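Local coordinates for protein ficolin-3 (Homo sapiens, PDB 2J60) that probably recognises sugars on microbial surfaces through its fibrinogen-like domain, serving as a soluble pattern-recognition lectin of innate immunity, at residues Q56-G61 / R214-M219; H160-S165 / W176-Y181. One frame throughout, in Å; residues are numbered along the deposited sequence. Where two conformers were deposited one is given.

Interaction 1: Q56-G61 / R214-M219; sequences QRRQDG and RRVRMM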
loop_
_atom_site.group_PDB
_atom_site.type_symbol
_atom_site.label_atom_id
_atom_site.label_comp_id
_atom_site.label_asym_id
_atom_site.label_seq_id
_atom_site.Cartn_x
_atom_site.Cartn_y
_atom_site.Cartn_z
ATOM N N GLN A 56 -0.023 -4.072 1.813
ATOM C CA GLN A 56 -0.426 -3.176 2.875
ATOM C C GLN A 56 -1.816 -3.618 3.345
ATOM O O GLN A 56 -2.648 -4.060 2.542
ATOM C CB GLN A 56 -0.459 -1.720 2.406
ATOM C CG GLN A 56 -0.627 -0.713 3.567
ATOM C CD GLN A 56 -2.040 -0.166 3.678
ATOM O OE1 GLN A 56 -2.996 -0.843 3.322
ATOM N NE2 GLN A 56 -2.177 1.066 4.195
ATOM N N ARG A 57 -2.044 -3.505 4.643
ATOM C CA ARG A 57 -3.296 -3.912 5.232
ATOM C C ARG A 57 -3.473 -3.127 6.511
ATOM O O ARG A 57 -2.540 -3.030 7.300
ATOM C CB ARG A 57 -3.235 -5.408 5.541
ATOM C CG ARG A 57 -4.536 -6.069 5.730
ATOM C CD ARG A 57 -4.388 -7.588 5.553
ATOM N NE ARG A 57 -3.613 -8.201 6.634
ATOM C CZ ARG A 57 -3.412 -9.512 6.742
ATOM N NH1 ARG A 57 -3.917 -10.335 5.830
ATOM N NH2 ARG A 57 -2.723 -10.003 7.760
ATOM N N ARG A 58 -4.658 -2.541 6.684
ATOM C CA ARG A 58 -5.101 -1.926 7.936
ATOM C C ARG A 58 -6.361 -2.649 8.372
ATOM O O ARG A 58 -7.209 -2.967 7.540
ATOM C CB ARG A 58 -5.431 -0.441 7.745
ATOM C CG ARG A 58 -4.335 0.390 7.105
ATOM C CD ARG A 58 -3.045 0.317 7.864
ATOM N NE ARG A 58 -3.084 1.015 9.156
ATOM C CZ ARG A 58 -3.007 2.333 9.306
ATOM N NH1 ARG A 58 -2.914 3.147 8.252
ATOM N NH2 ARG A 58 -3.023 2.838 10.527
ATOM N N GLN A 59 -6.491 -2.914 9.668
ATOM C CA GLN A 59 -7.601 -3.748 10.165
ATOM C C GLN A 59 -8.097 -3.292 11.547
ATOM O O GLN A 59 -9.286 -3.382 11.835
ATOM C CB GLN A 59 -7.171 -5.243 10.277
ATOM C CG GLN A 59 -6.941 -5.970 8.957
ATOM C CD GLN A 59 -6.433 -7.398 9.139
ATOM O OE1 GLN A 59 -6.715 -8.282 8.327
ATOM N NE2 GLN A 59 -5.703 -7.630 10.205
ATOM N N ASP A 60 -7.198 -2.838 12.419
ATOM C CA ASP A 60 -7.609 -2.651 13.819
ATOM C C ASP A 60 -6.860 -1.593 14.615
ATOM O O ASP A 60 -7.173 -1.349 15.774
ATOM C CB ASP A 60 -7.604 -4.002 14.559
ATOM C CG ASP A 60 -6.253 -4.728 14.490
ATOM O OD1 ASP A 60 -6.197 -5.889 14.934
ATOM O OD2 ASP A 60 -5.255 -4.156 13.998
ATOM N N GLY A 61 -5.876 -0.959 13.997
ATOM C CA GLY A 61 -5.064 0.013 14.697
ATOM C C GLY A 61 -4.040 -0.616 15.629
ATOM O O GLY A 61 -3.452 0.073 16.459
ATOM N N ARG A 214 -12.395 1.711 7.970
ATOM C CA ARG A 214 -12.239 0.701 9.023
ATOM C C ARG A 214 -11.208 -0.387 8.629
ATOM O O ARG A 214 -10.475 -0.909 9.475
ATOM C CB ARG A 214 -13.625 0.077 9.309
ATOM C CG ARG A 214 -13.660 -1.076 10.293
ATOM C CD ARG A 214 -14.844 -1.975 10.009
ATOM N NE ARG A 214 -14.998 -3.010 11.027
ATOM C CZ ARG A 214 -14.098 -3.958 11.292
ATOM N NH1 ARG A 214 -12.957 -4.010 10.620
ATOM N NH2 ARG A 214 -14.335 -4.853 12.244
ATOM N N ARG A 215 -11.167 -0.713 7.339
ATOM C CA ARG A 215 -10.230 -1.679 6.767
ATOM C C ARG A 215 -9.747 -1.226 5.384
ATOM O O ARG A 215 -10.501 -0.627 4.609
ATOM C CB ARG A 215 -10.863 -3.062 6.673
ATOM C CG ARG A 215 -11.387 -3.579 8.023
ATOM C CD ARG A 215 -12.157 -4.902 7.922
ATOM N NE ARG A 215 -11.369 -5.987 7.363
ATOM C CZ ARG A 215 -10.701 -6.889 8.079
ATOM N NH1 ARG A 215 -10.707 -6.832 9.409
ATOM N NH2 ARG A 215 -10.020 -7.846 7.463
ATOM N N VAL A 216 -8.493 -1.548 5.075
ATOM C CA VAL A 216 -7.880 -1.167 3.801
ATOM C C VAL A 216 -6.894 -2.254 3.440
ATOM O O VAL A 216 -6.257 -2.797 4.321
ATOM C CB VAL A 216 -7.100 0.156 3.986
ATOM C CG1 VAL A 216 -5.979 0.293 2.950
ATOM C CG2 VAL A 216 -8.065 1.327 3.943
ATOM N N ARG A 217 -6.785 -2.579 2.160
ATOM C CA ARG A 217 -5.676 -3.382 1.675
ATOM C C ARG A 217 -5.195 -2.744 0.403
ATOM O O ARG A 217 -5.983 -2.130 -0.329
ATOM C CB ARG A 217 -6.099 -4.798 1.338
ATOM C CG ARG A 217 -6.718 -5.564 2.455
ATOM C CD ARG A 217 -6.697 -7.050 2.120
ATOM N NE ARG A 217 -7.599 -7.418 1.029
ATOM C CZ ARG A 217 -7.682 -8.645 0.519
ATOM N NH1 ARG A 217 -6.917 -9.619 0.992
ATOM N NH2 ARG A 217 -8.540 -8.911 -0.450
ATOM N N MET A 218 -3.902 -2.890 0.141
ATOM C CA MET A 218 -3.371 -2.575 -1.167
ATOM C C MET A 218 -2.684 -3.819 -1.708
ATOM O O MET A 218 -1.991 -4.513 -0.976
ATOM C CB MET A 218 -2.397 -1.405 -1.074
ATOM C CG MET A 218 -2.959 -0.173 -0.320
ATOM S SD MET A 218 -1.747 1.173 -0.068
ATOM C CE MET A 218 -1.463 1.625 -1.794
ATOM N N MET A 219 -2.860 -4.126 -2.990
ATOM C CA MET A 219 -2.358 -5.372 -3.491
ATOM C C MET A 219 -2.020 -5.352 -4.985
ATOM O O MET A 219 -2.600 -4.593 -5.763
ATOM C CB MET A 219 -3.380 -6.461 -3.194
ATOM C CG MET A 219 -4.786 -6.058 -3.628
ATOM S SD MET A 219 -6.184 -6.744 -2.695
ATOM C CE MET A 219 -6.017 -8.409 -3.228
HETATM O O HOH W 1 -5.702 -9.878 3.608
#
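V216 O takes the backbone N-H of R58 at 2.9 Å in a nearly straight bond (168° at the hydrogen), and a weaker CA-H contact from R57 CA at 3.3 Å joins it. The pairing is returned at 3.1 Å from V216 N to R58 O. One pair further along, M218 N donates to Q56 O at 3.0 Å, while the reverse bond from Q56 N is weak. R57 and R217, between these two pairs, form the non-hydrogen-bonded pair. This is regular antiparallel pairing inside the fibrinogen-like domain: strand 215-220 lies between strands 52-58 and 101-106, and R214 and R215 together face E106 as a classic beta bulge. On the face carrying Q56, R58, V216 and M218, the Q56 chain bends after a CG anti to its own N (chi1 -169°), bringing OE1 within 3.2 Å of V216 CG1. OE1 is buried without a polar partner in the model, whereas NE2 is held by N186. On the other face the R57 and R217 chains run alongside each other, CG to CG at 4.0 Å. Their guanidinium planes are only 14° apart, and one water accepts from NH1 of both at 2.9 Å. The closeness of two positive groups is probably eased by the salt bridges of R217 to E104 and D44; R57 NH2 is held by the S81 carbonyl. Just past strand 52-58, Q59 CG sits over one face of the R215 guanidinium, offset toward its rim, 3.6 Å above the plane.

Interaction 2: H160-S165 / W176-Y181; sequences HDSSNS and WYASCY. With CA (calcium ion), chain E; ABE (alpha-D-Abequopyranose), chain D.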
loop_
_atom_site.group_PDB
_atom_site.type_symbol
_atom_site.label_atom_id
_atom_site.label_comp_id
_atom_site.label_asym_id
_atom_site.label_seq_id
_atom_site.Cartn_x
_atom_site.Cartn_y
_atom_site.Cartn_z
ATOM N N HIS A 160 10.211 15.077 1.406
ATOM C CA HIS A 160 10.507 15.216 -0.010
ATOM C C HIS A 160 9.312 15.791 -0.745
ATOM O O HIS A 160 9.300 15.857 -1.973
ATOM C CB HIS A 160 10.883 13.861 -0.622
ATOM C CG HIS A 160 11.943 13.131 0.134
ATOM N ND1 HIS A 160 13.246 13.573 0.206
ATOM C CD2 HIS A 160 11.886 12.001 0.875
ATOM C CE1 HIS A 160 13.954 12.733 0.940
ATOM N NE2 HIS A 160 13.149 11.772 1.363
ATOM N N ASP A 161 8.305 16.211 0.005
ATOM C CA ASP A 161 7.057 16.575 -0.620
ATOM C C ASP A 161 7.166 17.969 -1.249
ATOM O O ASP A 161 8.270 18.518 -1.371
ATOM C CB ASP A 161 5.928 16.503 0.392
ATOM C CG ASP A 161 6.108 17.479 1.537
ATOM O OD1 ASP A 161 6.604 18.594 1.284
ATOM O OD2 ASP A 161 5.752 17.143 2.685
ATOM N N SER A 162 6.028 18.534 -1.643
ATOM C CA SER A 162 6.014 19.814 -2.327
ATOM C C SER A 162 5.454 20.863 -1.384
ATOM O O SER A 162 5.018 21.918 -1.813
ATOM C CB SER A 162 5.160 19.735 -3.593
ATOM O OG SER A 162 3.823 19.397 -3.278
ATOM N N SER A 163 5.455 20.558 -0.093
ATOM C CA SER A 163 4.945 21.484 0.902
ATOM C C SER A 163 6.049 22.262 1.586
ATOM O O SER A 163 7.193 21.820 1.642
ATOM C CB SER A 163 4.164 20.728 1.974
ATOM O OG SER A 163 3.660 21.618 2.943
ATOM N N ASN A 164 5.697 23.428 2.114
ATOM C CA ASN A 164 6.625 24.233 2.902
ATOM C C ASN A 164 6.871 23.595 4.263
ATOM O O ASN A 164 7.817 23.955 4.969
ATOM C CB ASN A 164 6.088 25.653 3.073
ATOM C CG ASN A 164 4.594 25.678 3.309
ATOM O OD1 ASN A 164 3.829 25.004 2.611
ATOM N ND2 ASN A 164 4.168 26.453 4.297
ATOM N N SER A 165 6.028 22.645 4.613
ATOM C CA SER A 165 6.225 21.887 5.832
ATOM C C SER A 165 6.419 20.411 5.473
ATOM O O SER A 165 6.581 20.049 4.288
ATOM C CB SER A 165 5.044 22.084 6.780
ATOM O OG SER A 165 3.851 22.267 6.046
ATOM N N TRP A 176 3.320 9.300 -0.682
ATOM C CA TRP A 176 3.954 10.025 -1.764
ATOM C C TRP A 176 3.314 11.405 -1.740
ATOM O O TRP A 176 2.614 11.789 -2.672
ATOM C CB TRP A 176 3.718 9.298 -3.080
ATOM C CG TRP A 176 4.266 7.908 -3.069
ATOM C CD1 TRP A 176 5.541 7.536 -3.382
ATOM C CD2 TRP A 176 3.566 6.701 -2.737
ATOM N NE1 TRP A 176 5.681 6.186 -3.274
ATOM C CE2 TRP A 176 4.485 5.640 -2.885
ATOM C CE3 TRP A 176 2.248 6.408 -2.344
ATOM C CZ2 TRP A 176 4.145 4.306 -2.620
ATOM C CZ3 TRP A 176 1.906 5.063 -2.087
ATOM C CH2 TRP A 176 2.852 4.038 -2.237
ATOM N N TYR A 177 3.543 12.133 -0.650
ATOM C CA TYR A 177 2.838 13.394 -0.413
ATOM C C TYR A 177 3.083 14.456 -1.468
ATOM O O TYR A 177 4.157 14.528 -2.059
ATOM C CB TYR A 177 3.147 13.963 0.979
ATOM C CG TYR A 177 2.551 13.122 2.074
ATOM C CD1 TYR A 177 1.178 12.965 2.178
ATOM C CD2 TYR A 177 3.362 12.453 2.988
ATOM C CE1 TYR A 177 0.612 12.202 3.185
ATOM C CE2 TYR A 177 2.811 11.676 3.981
ATOM C CZ TYR A 177 1.435 11.561 4.086
ATOM O OH TYR A 177 0.893 10.773 5.073
ATOM N N ALA A 178 2.053 15.257 -1.698
ATOM C CA ALA A 178 2.179 16.479 -2.482
ATOM C C ALA A 178 2.201 17.642 -1.485
ATOM O O ALA A 178 3.263 18.020 -0.963
ATOM C CB ALA A 178 1.008 16.605 -3.438
ATOM N N SER A 179 1.031 18.198 -1.218
ATOM C CA SER A 179 0.873 19.172 -0.149
ATOM C C SER A 179 -0.588 19.330 0.225
ATOM O O SER A 179 -1.117 20.435 0.101
ATOM C CB SER A 179 1.448 20.540 -0.551
ATOM O OG SER A 179 0.976 20.935 -1.827
ATOM N N CYS A 180 -1.229 18.263 0.727
ATOM C CA CYS A 180 -0.542 16.989 1.027
ATOM C C CYS A 180 -1.023 15.723 0.313
ATOM O O CYS A 180 -0.194 14.956 -0.210
ATOM C CB CYS A 180 -0.505 16.734 2.528
ATOM S SG CYS A 180 0.550 17.902 3.416
ATOM N N TYR A 181 -2.335 15.497 0.271
ATOM C CA TYR A 181 -2.820 14.269 -0.353
ATOM C C TYR A 181 -4.276 14.248 -0.821
ATOM O O TYR A 181 -5.096 15.088 -0.439
ATOM C CB TYR A 181 -2.606 13.092 0.603
ATOM C CG TYR A 181 -3.437 13.187 1.858
ATOM C CD1 TYR A 181 -4.725 12.668 1.899
ATOM C CD2 TYR A 181 -2.937 13.798 3.006
ATOM C CE1 TYR A 181 -5.488 12.753 3.028
ATOM C CE2 TYR A 181 -3.704 13.887 4.155
ATOM C CZ TYR A 181 -4.976 13.355 4.156
ATOM O OH TYR A 181 -5.746 13.430 5.287
HETATM CA CA CA E . 8.294 19.743 2.483
HETATM C C1 ABE D . -4.358 17.437 2.973
HETATM C C2 ABE D . -5.878 17.321 3.048
HETATM C C3 ABE D . -6.556 18.673 2.889
HETATM C C4 ABE D . -5.922 19.700 3.824
HETATM C C5 ABE D . -4.404 19.702 3.643
HETATM C C6 ABE D . -3.714 20.737 4.529
HETATM O O1 ABE D . -3.929 17.824 1.652
HETATM O O2 ABE D . -6.369 16.435 2.039
HETATM O O5 ABE D . -3.910 18.395 3.936
HETATM O O HOH W 2 9.523 19.737 0.791
HETATM O O HOH W 3 9.797 21.398 3.300
#
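Two donors of S162 grip A178 O from the same face of its carbonyl plane: S162 N at 2.9 Å and S162 OG at 2.8 Å. The hydroxyl gets there because OG lies between the backbone N and the carbonyl carbon (chi1 61°), and it meets the oxygen from almost directly above, 80° out of plane. Packing is close on the inner side, where Y177 and A178 are buried and D161 CB rests 3.4 Å from A178 O and 3.8 Å from Y177 CB. Beyond that, the Y177 ring turns away toward C167 and V171 of helix 167-171, and its hydroxyl bonds to N184. Toward solvent, by contrast, S162 and S179 are exposed and meet through their small side chains, and S179 CB touches S163 CB at 3.7 Å. Calcium probably helps hold the loop 160-165: D161 OD1 binds the ion at 2.4 Å, and S163 O, S165 O, two waters and D159 complete the site. The same OD1 accepts from S163 N at 2.7 Å in an Asx turn, and S163 OG forms an ST turn with S165 N. On the partner segment a cis peptide precedes C180, whose disulfide to C167 ties it to the helix. C180 N then donates to O1 of the bound abequose at 2.9 Å, with Y181 N as a second donor, while abequose O2 lies over the centre of the Y181 ring and C1 over the same ring face. The ion does not touch the sugar itself. Any effect of calcium on binding would therefore be indirect, probably passing from the ordered loop through A178 O to the backbone N-H groups that hold the sugar.

Along the chain the order is 56-61, 160-165, 176-181 and 214-219, so the strand pair of interaction 1 brackets the calcium and sugar loops of interaction 2. Both lie in the one fibrinogen-like domain, with centres about 23 Å apart and nearest atoms about 5 Å apart, not touching. Interaction 1 belongs to the antiparallel sheet nearer the middle of the domain; interaction 2 lies further out, in loops flanking helix 167-171. The chain just beyond Y181 bridges them: N184 bonds to Y177, while the carbonyls of L185 and G187 accept from R58 NH1, and N186 OD1 from Q56 NE2, which probably helps tie the sugar-binding loops to the sheet.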